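Putative aminomethyltransferase (Leptospirillum rubarum, PDB 3TTG) is a putative aminomethyltransferase that probably binds folate through a domain like that of the glycine cleavage T-protein. Local coordinates at residues L38-V43 against D195-T200; N57-I62 against D98-F103; D90-N95 against L172-S177; G107-F112 against M131-R136. All blocks are in the same frame, centred on the assembly; numbering follows the deposited sequence.

Contact 1 of 4, residues L38-V43 against D195-T200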
# COMPACT_ATOMS: atom_id res chain seq x y z
N LEU A 38 14.60 -4.48 6.33
CA LEU A 38 14.35 -3.37 7.26
C LEU A 38 14.45 -2.06 6.48
O LEU A 38 15.40 -1.89 5.70
CB LEU A 38 15.42 -3.49 8.35
CG LEU A 38 15.53 -2.43 9.39
CD1 LEU A 38 14.25 -2.28 10.16
CD2 LEU A 38 16.63 -2.76 10.31
N PHE A 39 13.47 -1.14 6.67
CA PHE A 39 13.43 0.13 5.98
C PHE A 39 13.02 1.26 6.90
O PHE A 39 12.01 1.15 7.60
CB PHE A 39 12.46 0.05 4.78
CG PHE A 39 12.32 1.35 4.02
CD1 PHE A 39 13.41 1.90 3.35
CD2 PHE A 39 11.10 2.01 3.96
CE1 PHE A 39 13.28 3.08 2.63
CE2 PHE A 39 10.97 3.20 3.24
CZ PHE A 39 12.06 3.74 2.60
N TYR A 40 13.75 2.40 6.84
CA TYR A 40 13.43 3.59 7.63
C TYR A 40 12.90 4.68 6.72
O TYR A 40 13.68 5.35 6.07
CB TYR A 40 14.66 4.08 8.40
CG TYR A 40 15.10 3.12 9.46
CD1 TYR A 40 14.64 3.23 10.76
CD2 TYR A 40 16.03 2.13 9.19
CE1 TYR A 40 15.08 2.37 11.76
CE2 TYR A 40 16.49 1.27 10.18
CZ TYR A 40 16.00 1.37 11.46
OH TYR A 40 16.41 0.47 12.41
N PRO A 41 11.59 4.84 6.57
CA PRO A 41 11.09 5.87 5.63
C PRO A 41 11.47 7.28 6.04
O PRO A 41 11.50 7.59 7.23
CB PRO A 41 9.56 5.68 5.66
CG PRO A 41 9.30 4.99 6.87
CD PRO A 41 10.47 4.16 7.25
N SER A 42 11.78 8.11 5.05
CA SER A 42 12.13 9.50 5.23
C SER A 42 10.90 10.28 5.69
O SER A 42 10.99 11.19 6.52
CB SER A 42 12.68 10.07 3.90
OG SER A 42 12.93 11.45 4.05
N VAL A 43 9.74 9.88 5.19
CA VAL A 43 8.47 10.46 5.60
C VAL A 43 7.57 9.29 5.95
O VAL A 43 7.23 8.48 5.09
CB VAL A 43 7.87 11.38 4.50
CG1 VAL A 43 6.57 12.01 5.01
CG2 VAL A 43 8.88 12.49 4.08
N ASP A 195 11.45 9.11 21.79
CA ASP A 195 12.50 8.89 22.78
C ASP A 195 13.04 7.46 22.80
O ASP A 195 14.11 7.24 23.38
CB ASP A 195 12.03 9.31 24.20
CG ASP A 195 11.06 8.36 24.89
OD1 ASP A 195 11.21 8.16 26.09
OD2 ASP A 195 10.15 7.84 24.21
N GLN A 196 12.36 6.49 22.16
CA GLN A 196 12.81 5.08 22.11
C GLN A 196 13.42 4.68 20.76
O GLN A 196 13.89 3.54 20.61
CB GLN A 196 11.62 4.17 22.39
CG GLN A 196 11.15 4.33 23.83
CD GLN A 196 9.82 3.67 24.02
OE1 GLN A 196 9.56 2.62 23.44
NE2 GLN A 196 8.93 4.28 24.80
N PHE A 197 13.39 5.62 19.79
CA PHE A 197 13.82 5.38 18.43
C PHE A 197 15.27 4.89 18.30
O PHE A 197 15.45 3.87 17.66
CB PHE A 197 13.63 6.62 17.56
CG PHE A 197 14.08 6.38 16.14
CD1 PHE A 197 13.34 5.59 15.30
CD2 PHE A 197 15.31 6.85 15.70
CE1 PHE A 197 13.73 5.39 13.98
CE2 PHE A 197 15.72 6.61 14.39
CZ PHE A 197 14.93 5.87 13.54
N GLU A 198 16.26 5.67 18.79
CA GLU A 198 17.69 5.34 18.65
C GLU A 198 18.02 3.97 19.30
O GLU A 198 18.88 3.23 18.80
CB GLU A 198 18.63 6.44 19.23
CG GLU A 198 18.59 7.80 18.55
CD GLU A 198 17.44 8.71 18.98
OE1 GLU A 198 16.53 8.23 19.69
OE2 GLU A 198 17.48 9.92 18.64
N THR A 199 17.34 3.64 20.41
CA THR A 199 17.47 2.35 21.09
C THR A 199 16.90 1.22 20.21
O THR A 199 17.50 0.16 20.15
CB THR A 199 16.76 2.39 22.45
OG1 THR A 199 17.41 3.37 23.25
CG2 THR A 199 16.79 1.05 23.17
N THR A 200 15.72 1.40 19.64
CA THR A 200 15.06 0.38 18.78
C THR A 200 15.88 0.15 17.51
O THR A 200 16.06 -0.98 17.10
CB THR A 200 13.63 0.78 18.47
OG1 THR A 200 12.97 1.00 19.71
CG2 THR A 200 12.85 -0.28 17.66

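Contact 2 of 4, residues N57-I62 against D98-F103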
# COMPACT_ATOMS: atom_id res chain seq x y z
N ASN A 57 -19.71 6.03 13.75
CA ASN A 57 -20.67 6.43 12.73
C ASN A 57 -20.06 7.49 11.78
O ASN A 57 -20.32 7.50 10.57
CB ASN A 57 -21.94 6.96 13.43
CG ASN A 57 -22.79 5.86 14.05
OD1 ASN A 57 -22.52 4.66 13.89
ND2 ASN A 57 -23.85 6.23 14.77
N PHE A 58 -19.33 8.43 12.37
CA PHE A 58 -18.66 9.48 11.64
C PHE A 58 -17.71 8.84 10.57
O PHE A 58 -17.86 9.10 9.38
CB PHE A 58 -17.91 10.39 12.62
CG PHE A 58 -16.89 11.30 12.01
CD1 PHE A 58 -17.26 12.22 11.03
CD2 PHE A 58 -15.55 11.15 12.29
CE1 PHE A 58 -16.29 12.98 10.37
CE2 PHE A 58 -14.58 11.94 11.66
CZ PHE A 58 -14.96 12.84 10.70
N LEU A 59 -16.81 8.00 10.98
CA LEU A 59 -15.87 7.38 10.05
C LEU A 59 -16.51 6.38 9.12
O LEU A 59 -16.13 6.33 7.95
CB LEU A 59 -14.70 6.75 10.80
CG LEU A 59 -13.75 7.76 11.48
CD1 LEU A 59 -12.62 7.02 12.20
CD2 LEU A 59 -13.15 8.71 10.47
N GLN A 60 -17.51 5.66 9.58
CA GLN A 60 -18.23 4.68 8.73
C GLN A 60 -18.90 5.33 7.52
O GLN A 60 -19.01 4.69 6.47
CB GLN A 60 -19.31 3.99 9.59
CG GLN A 60 -20.09 2.88 8.92
CD GLN A 60 -19.31 1.58 8.82
OE1 GLN A 60 -18.07 1.54 8.71
NE2 GLN A 60 -20.03 0.48 8.75
N GLY A 61 -19.33 6.60 7.65
CA GLY A 61 -19.98 7.31 6.56
C GLY A 61 -18.99 7.90 5.57
O GLY A 61 -19.39 8.34 4.49
N ILE A 62 -17.70 7.83 5.84
CA ILE A 62 -16.74 8.41 4.88
C ILE A 62 -15.69 7.42 4.35
O ILE A 62 -15.18 7.65 3.27
CB ILE A 62 -16.07 9.68 5.42
CG1 ILE A 62 -15.30 9.42 6.63
CG2 ILE A 62 -17.12 10.79 5.69
CD1 ILE A 62 -14.71 10.71 7.28
N ASP A 98 -10.87 3.78 23.41
CA ASP A 98 -12.00 4.50 22.85
C ASP A 98 -11.51 5.41 21.70
O ASP A 98 -11.97 6.54 21.59
CB ASP A 98 -12.64 5.35 23.98
CG ASP A 98 -13.18 4.50 25.12
OD1 ASP A 98 -14.10 3.68 24.87
OD2 ASP A 98 -12.67 4.64 26.27
N LYS A 99 -10.54 4.94 20.90
CA LYS A 99 -10.01 5.71 19.77
C LYS A 99 -9.92 4.87 18.50
O LYS A 99 -9.67 3.67 18.56
CB LYS A 99 -8.60 6.27 20.07
CG LYS A 99 -8.62 7.47 20.98
CD LYS A 99 -7.24 8.16 21.05
CE LYS A 99 -6.38 7.71 22.21
NZ LYS A 99 -6.51 8.62 23.38
N ILE A 100 -10.09 5.53 17.33
CA ILE A 100 -9.85 4.90 16.03
C ILE A 100 -8.53 5.49 15.54
O ILE A 100 -8.37 6.71 15.60
CB ILE A 100 -11.03 5.08 15.02
CG1 ILE A 100 -12.31 4.37 15.55
CG2 ILE A 100 -10.66 4.47 13.66
CD1 ILE A 100 -13.70 4.80 14.87
N ALA A 101 -7.54 4.66 15.20
CA ALA A 101 -6.24 5.12 14.66
C ALA A 101 -6.25 5.00 13.15
O ALA A 101 -6.63 3.97 12.65
CB ALA A 101 -5.11 4.28 15.23
N LEU A 102 -5.88 6.05 12.43
CA LEU A 102 -5.86 6.08 10.99
C LEU A 102 -4.50 6.45 10.55
O LEU A 102 -3.92 7.45 11.02
CB LEU A 102 -6.89 7.11 10.40
CG LEU A 102 -8.34 6.90 10.79
CD1 LEU A 102 -9.20 8.10 10.39
CD2 LEU A 102 -8.89 5.61 10.20
N PHE A 103 -4.00 5.70 9.58
CA PHE A 103 -2.66 5.95 9.00
C PHE A 103 -2.80 6.20 7.49
O PHE A 103 -2.75 5.26 6.68
CB PHE A 103 -1.71 4.81 9.28
CG PHE A 103 -1.61 4.57 10.77
CD1 PHE A 103 -0.56 5.08 11.50
CD2 PHE A 103 -2.52 3.74 11.42
CE1 PHE A 103 -0.48 4.87 12.88
CE2 PHE A 103 -2.40 3.47 12.77
CZ PHE A 103 -1.42 4.10 13.52

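Contact 3 of 4, residues D90-N95 against L172-S177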
# COMPACT_ATOMS: atom_id res chain seq x y z
N ASP A 90 -5.89 6.28 0.84
CA ASP A 90 -6.02 4.98 1.44
C ASP A 90 -5.60 5.18 2.91
O ASP A 90 -5.05 6.21 3.25
CB ASP A 90 -5.25 3.87 0.72
CG ASP A 90 -3.73 3.95 0.81
OD1 ASP A 90 -3.23 4.90 1.39
OD2 ASP A 90 -3.06 3.00 0.42
N ALA A 91 -5.97 4.30 3.79
CA ALA A 91 -5.50 4.32 5.19
C ALA A 91 -5.51 2.92 5.79
O ALA A 91 -6.41 2.14 5.50
CB ALA A 91 -6.39 5.24 6.03
N TRP A 92 -4.63 2.68 6.74
CA TRP A 92 -4.67 1.54 7.64
C TRP A 92 -5.46 2.02 8.82
O TRP A 92 -5.24 3.16 9.29
CB TRP A 92 -3.27 1.03 8.02
CG TRP A 92 -2.52 0.50 6.86
CD1 TRP A 92 -1.53 1.13 6.17
CD2 TRP A 92 -2.85 -0.68 6.10
NE1 TRP A 92 -1.20 0.40 5.05
CE2 TRP A 92 -1.97 -0.73 5.00
CE3 TRP A 92 -3.73 -1.75 6.31
CZ2 TRP A 92 -1.96 -1.79 4.09
CZ3 TRP A 92 -3.77 -2.78 5.37
CH2 TRP A 92 -2.86 -2.81 4.30
N CYS A 93 -6.39 1.20 9.30
CA CYS A 93 -7.33 1.55 10.36
C CYS A 93 -7.25 0.54 11.49
O CYS A 93 -7.44 -0.66 11.27
CB CYS A 93 -8.75 1.65 9.81
SG CYS A 93 -8.92 2.51 8.23
N GLY A 94 -7.06 1.04 12.71
CA GLY A 94 -7.01 0.25 13.92
C GLY A 94 -7.88 0.82 15.02
O GLY A 94 -8.24 1.98 14.97
N ASN A 95 -8.18 0.03 16.03
CA ASN A 95 -8.95 0.46 17.22
C ASN A 95 -8.11 0.26 18.46
O ASN A 95 -7.49 -0.79 18.61
CB ASN A 95 -10.23 -0.36 17.38
CG ASN A 95 -11.11 -0.38 16.18
OD1 ASN A 95 -12.06 0.39 16.07
ND2 ASN A 95 -10.80 -1.26 15.24
N LEU A 172 1.55 -2.29 13.27
CA LEU A 172 0.60 -2.66 12.24
C LEU A 172 1.16 -3.86 11.50
O LEU A 172 2.24 -3.72 10.87
CB LEU A 172 0.38 -1.53 11.21
CG LEU A 172 -0.37 -0.23 11.62
CD1 LEU A 172 0.28 0.44 12.82
CD2 LEU A 172 -0.38 0.75 10.46
N ILE A 173 0.44 -4.98 11.47
CA ILE A 173 0.84 -6.11 10.63
C ILE A 173 -0.19 -6.15 9.55
O ILE A 173 -1.36 -6.37 9.84
CB ILE A 173 1.01 -7.46 11.31
CG1 ILE A 173 1.83 -7.41 12.60
CG2 ILE A 173 1.59 -8.47 10.32
CD1 ILE A 173 3.12 -6.94 12.49
N HIS A 174 0.22 -5.92 8.33
CA HIS A 174 -0.72 -5.88 7.22
C HIS A 174 -1.38 -7.24 7.00
O HIS A 174 -0.77 -8.30 7.25
CB HIS A 174 -0.01 -5.49 5.90
CG HIS A 174 0.56 -4.11 5.80
ND1 HIS A 174 0.81 -3.54 4.57
CD2 HIS A 174 1.02 -3.28 6.76
CE1 HIS A 174 1.41 -2.38 4.82
NE2 HIS A 174 1.53 -2.17 6.12
N PRO A 175 -2.53 -7.26 6.34
CA PRO A 175 -3.03 -8.56 5.81
C PRO A 175 -2.03 -9.11 4.81
O PRO A 175 -1.35 -8.33 4.11
CB PRO A 175 -4.36 -8.20 5.13
CG PRO A 175 -4.41 -6.77 5.06
CD PRO A 175 -3.39 -6.14 5.93
N THR A 176 -1.89 -10.43 4.75
CA THR A 176 -0.91 -11.03 3.82
C THR A 176 -1.46 -10.96 2.37
O THR A 176 -0.65 -10.89 1.47
CB THR A 176 -0.55 -12.41 4.25
OG1 THR A 176 -1.76 -13.17 4.36
CG2 THR A 176 0.22 -12.40 5.59
N SER A 177 -2.80 -10.80 2.16
CA SER A 177 -3.40 -10.67 0.82
C SER A 177 -3.63 -9.23 0.48
O SER A 177 -4.09 -8.44 1.32
CB SER A 177 -4.70 -11.46 0.69
OG SER A 177 -4.33 -12.82 0.75

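Contact 4 of 4, residues G107-F112 against M131-R136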
# COMPACT_ATOMS: atom_id res chain seq x y z
N GLY A 107 2.95 12.22 3.68
CA GLY A 107 2.82 13.54 3.11
C GLY A 107 1.40 14.08 3.01
O GLY A 107 1.23 15.16 2.50
N THR A 108 0.38 13.40 3.57
CA THR A 108 -1.03 13.86 3.50
C THR A 108 -1.61 14.32 4.85
O THR A 108 -2.85 14.52 4.95
CB THR A 108 -1.91 12.72 2.94
OG1 THR A 108 -2.07 11.66 3.89
CG2 THR A 108 -1.42 12.21 1.61
N ARG A 109 -0.77 14.53 5.88
CA ARG A 109 -1.28 14.78 7.23
C ARG A 109 -2.33 15.91 7.27
O ARG A 109 -3.38 15.73 7.90
CB ARG A 109 -0.20 14.99 8.30
CG ARG A 109 0.54 16.26 8.28
CD ARG A 109 1.83 16.19 9.14
NE ARG A 109 1.51 16.25 10.56
CZ ARG A 109 2.37 16.48 11.55
NH1 ARG A 109 3.66 16.66 11.29
NH2 ARG A 109 1.96 16.53 12.81
N GLU A 110 -2.07 17.04 6.59
CA GLU A 110 -2.98 18.19 6.55
C GLU A 110 -4.17 17.93 5.63
O GLU A 110 -5.32 18.12 6.04
CB GLU A 110 -2.19 19.42 6.09
CG GLU A 110 -2.93 20.71 5.87
CD GLU A 110 -1.97 21.74 5.30
OE1 GLU A 110 -0.83 21.85 5.82
OE2 GLU A 110 -2.31 22.35 4.26
N GLU A 111 -3.90 17.48 4.38
CA GLU A 111 -4.98 17.23 3.42
C GLU A 111 -5.94 16.12 3.92
O GLU A 111 -7.14 16.22 3.71
CB GLU A 111 -4.42 16.86 2.05
CG GLU A 111 -3.51 17.93 1.46
CD GLU A 111 -2.02 17.91 1.78
OE1 GLU A 111 -1.59 17.29 2.79
OE2 GLU A 111 -1.28 18.61 1.05
N PHE A 112 -5.41 15.06 4.54
CA PHE A 112 -6.23 13.99 5.10
C PHE A 112 -7.09 14.49 6.25
O PHE A 112 -8.25 14.17 6.30
CB PHE A 112 -5.40 12.78 5.54
CG PHE A 112 -6.26 11.63 6.01
CD1 PHE A 112 -6.95 10.84 5.11
CD2 PHE A 112 -6.35 11.31 7.37
CE1 PHE A 112 -7.73 9.76 5.54
CE2 PHE A 112 -7.14 10.24 7.80
CZ PHE A 112 -7.79 9.44 6.89
N MSE A 131 -1.09 12.93 15.85
CA MSE A 131 -0.02 12.50 16.76
C MSE A 131 1.27 12.14 16.01
O MSE A 131 2.15 11.52 16.56
CB MSE A 131 -0.52 11.28 17.49
CG MSE A 131 -1.83 11.52 18.23
SE MSE A 131 -1.47 12.30 19.87
CE MSE A 131 -1.20 10.59 20.74
N SER A 132 1.37 12.56 14.77
CA SER A 132 2.46 12.14 13.91
C SER A 132 3.84 12.50 14.40
O SER A 132 4.76 11.75 14.14
CB SER A 132 2.28 12.73 12.52
OG SER A 132 1.07 12.28 11.98
N ASP A 133 4.02 13.64 15.06
CA ASP A 133 5.36 14.01 15.53
C ASP A 133 5.78 13.16 16.76
O ASP A 133 6.95 13.21 17.13
CB ASP A 133 5.42 15.51 15.85
CG ASP A 133 5.14 16.39 14.65
OD1 ASP A 133 5.55 16.03 13.54
OD2 ASP A 133 4.39 17.37 14.80
N HIS A 134 4.88 12.35 17.36
CA HIS A 134 5.25 11.55 18.54
C HIS A 134 5.97 10.24 18.16
O HIS A 134 6.54 9.61 19.05
CB HIS A 134 3.98 11.18 19.36
CG HIS A 134 3.24 12.38 19.88
ND1 HIS A 134 2.32 12.27 20.90
CD2 HIS A 134 3.44 13.70 19.61
CE1 HIS A 134 1.93 13.52 21.17
NE2 HIS A 134 2.58 14.40 20.41
N PHE A 135 5.92 9.82 16.88
CA PHE A 135 6.46 8.52 16.48
C PHE A 135 7.37 8.56 15.27
O PHE A 135 7.14 9.36 14.37
CB PHE A 135 5.28 7.61 16.11
CG PHE A 135 4.23 7.53 17.20
CD1 PHE A 135 4.48 6.86 18.39
CD2 PHE A 135 3.00 8.16 17.04
CE1 PHE A 135 3.53 6.82 19.40
CE2 PHE A 135 2.05 8.15 18.08
CZ PHE A 135 2.33 7.50 19.25
N ARG A 136 8.37 7.68 15.24
CA ARG A 136 9.23 7.38 14.08
C ARG A 136 8.74 6.02 13.49
O ARG A 136 8.55 5.07 14.26
CB ARG A 136 10.70 7.30 14.51
CG ARG A 136 11.39 8.65 14.85
CD ARG A 136 11.56 9.59 13.65
NE ARG A 136 12.10 8.87 12.50
CZ ARG A 136 13.39 8.71 12.21
NH1 ARG A 136 14.33 9.27 12.97
NH2 ARG A 136 13.75 8.02 11.14

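Contact 1 of 4, residues L38-V43 against D195-T200
Y40 and F197 meet where the loop leaving strand 37-39 passes the first turn of helix 197-211, an example of a helix packed on the mixed six-stranded sheet of the folate-binding domain. The CA atoms of these two residues are 11.0 Å apart, and two aromatic rings bridge the distance. From CB, which points toward the helix, the Y40 side chain sets out with CG beside its backbone N and anti to the carbonyl carbon (chi1 -67°). That turn presents one flank of the ring to the helix: CD1 comes to 3.8 Å from F197 CZ, and the next atom along, Y40 CE1, to 3.9 Å from the same F197 CZ. The planes stand at 83°, but neither ring lies over the face of the other, and this is not a T-shaped stack. On the other flank, CE2 and the hydroxyl end lie on the side of L38, whose CD2 is 3.9 Å from Y40 OH. Around the pair, Y40 also packs on I138, L204 and L215 and touches Q201, while F197 makes a cation-pi contact with R136. At the start of the helix, the carbonyl of Q196 takes two donors from T200, the backbone N at 3.0 Å and the hydroxyl OG1. The hydroxyl bond is the shorter, T200 OG1 to Q196 O 2.8 Å, and its donor stands above the carbonyl plane.

Contact 2 of 4, residues N57-I62 against D98-F103
Helix-on-sheet packing joins helix 55-60 to strand 99-103, and it rests on L59 reaching across to I100 and L102. The CA atoms of L59 and I100 are 8.8 Å apart, a separation filled by the branched ends of the side chains, which approach tip to tip. CD1 of the leucine takes both arms of I100: L59 CD1 is 3.5 Å from I100 CG2 and 3.6 Å from I100 CD1, so it sits against the fork of the isoleucine. L102 CD1 lies equally far, 4.0 Å, from L59 CD1 and L59 CD2. The spacing follows the alternation of a beta-strand: I100 and L102 point toward the helix, whereas A101 between them points away. Strand 99-103 lies in the middle of the antiparallel five-stranded sheet of the folate-binding domain, between strands 87-96 and 48-51, and V50 of the latter also packs on L59 and L102. A second helix, 109-118, covers the same group through L116, which touches both leucines. L59 places its fork by holding CG anti to its own carbonyl carbon (chi1 -69°), and from there the methyl pair faces I100 and L102, two residues apart on the strand.

Contact 3 of 4, residues D90-N95 against L172-S177
The closest CA atoms of the two segments, those of W92 and L172, are 8.2 Å apart, too far for strand pairing, and P175-S177 are loop. Side chains close the distance. W92 points toward the other segment, and with CG beside the backbone N (chi1 -64°) its indole extends past L172 to H174 and P175. At the root of the side chain, W92 CB meets L172 CD2 at 3.8 Å. The far, benzenoid end does most of the touching: W92 CZ2 lies over one face of the H174 imidazole, 3.3 Å from H174 ND1, and W92 CZ3 packs 3.4 Å from P175 CD. The two aromatic groups are neither stacked nor edge-to-face; their planes are inclined at 36° with the six-membered ring and imidazole centroids 4.2 Å apart. This is sheet-against-sheet packing inside the folate-binding domain, with strand 87-96 of the antiparallel five-stranded sheet facing strand 170-173 of the mixed six-stranded one. Replacing W92 with an alanine would probably open a gap between the sheets, taking away the surface against which H174 and P175 rest. The imidazole has a second restraint, a hydrogen bond between its NE2 and D189 OD2 on neighbouring strand 187-193, which would help hold the ring's rotation. Y77, on strand 75-81, meets the W92 ring as well, while L172 also packs on F103 and F191.

Contact 4 of 4, residues G107-F112 against M131-R136
R109 and D133 form a salt bridge at the surface between the first turn of helix 109-118 and the 3-10 turn 132-134, which connects strand 127-130 of the antiparallel five-stranded sheet to strand 135-141 of the mixed six-stranded one. Of the ionic contacts, the shorter runs from R109 NH1 to D133 OD1 at 3.0 Å, with an N-H...O angle of 148°, and meets the oxygen on its syn side but tilted out of the carboxylate plane. A second, weak bond runs from R109 NH2 to D133 OD2 at 3.3 Å. Both carboxylate oxygens are therefore engaged, yet the guanidinium and carboxylate planes stand 67° apart, so this is a twisted pair rather than a flat fork. In R109, CG lies between the backbone N and carbonyl carbon (chi1 73°), and a bend at chi3 turns the guanidinium to D133. R109 also uses NE in a salt bridge to D130, which makes its guanidinium the partner of two acidic residues. A lysine in its place has one nitrogen instead of three and is likely to leave D130 or D133 without its charged mate. Among the polar contacts, S132 OG bonds to D130 and to the backbone N of S47, tying the turn to the same acidic residue. Van der Waals contact completes the group: S132 CB sits over one guanidinium face, 3.8 Å from R109 NH2.

How the contacts relate
Read from the N terminus, the chain opens contact 1 at 38-43, contact 2 at 57-62 and contact 3 at 90-95 before any has closed. Residues 98-103 then close contact 2, so contacts 2 and 3 cross; they also share the antiparallel sheet, where A101 N to G94 O and F103 N to W92 O, both 2.8 Å, are probable hydrogen bonds. Contact 4 follows in series and closes a short loop inside contact 3. Residues 172-177 close contact 3, and contact 1, enclosing all the others, closes last. Contact 2 covers one sheet with a helix and contact 1 the other, contact 3 packs the sheets together, and contact 4 fastens helix 109-118 to the connection between them.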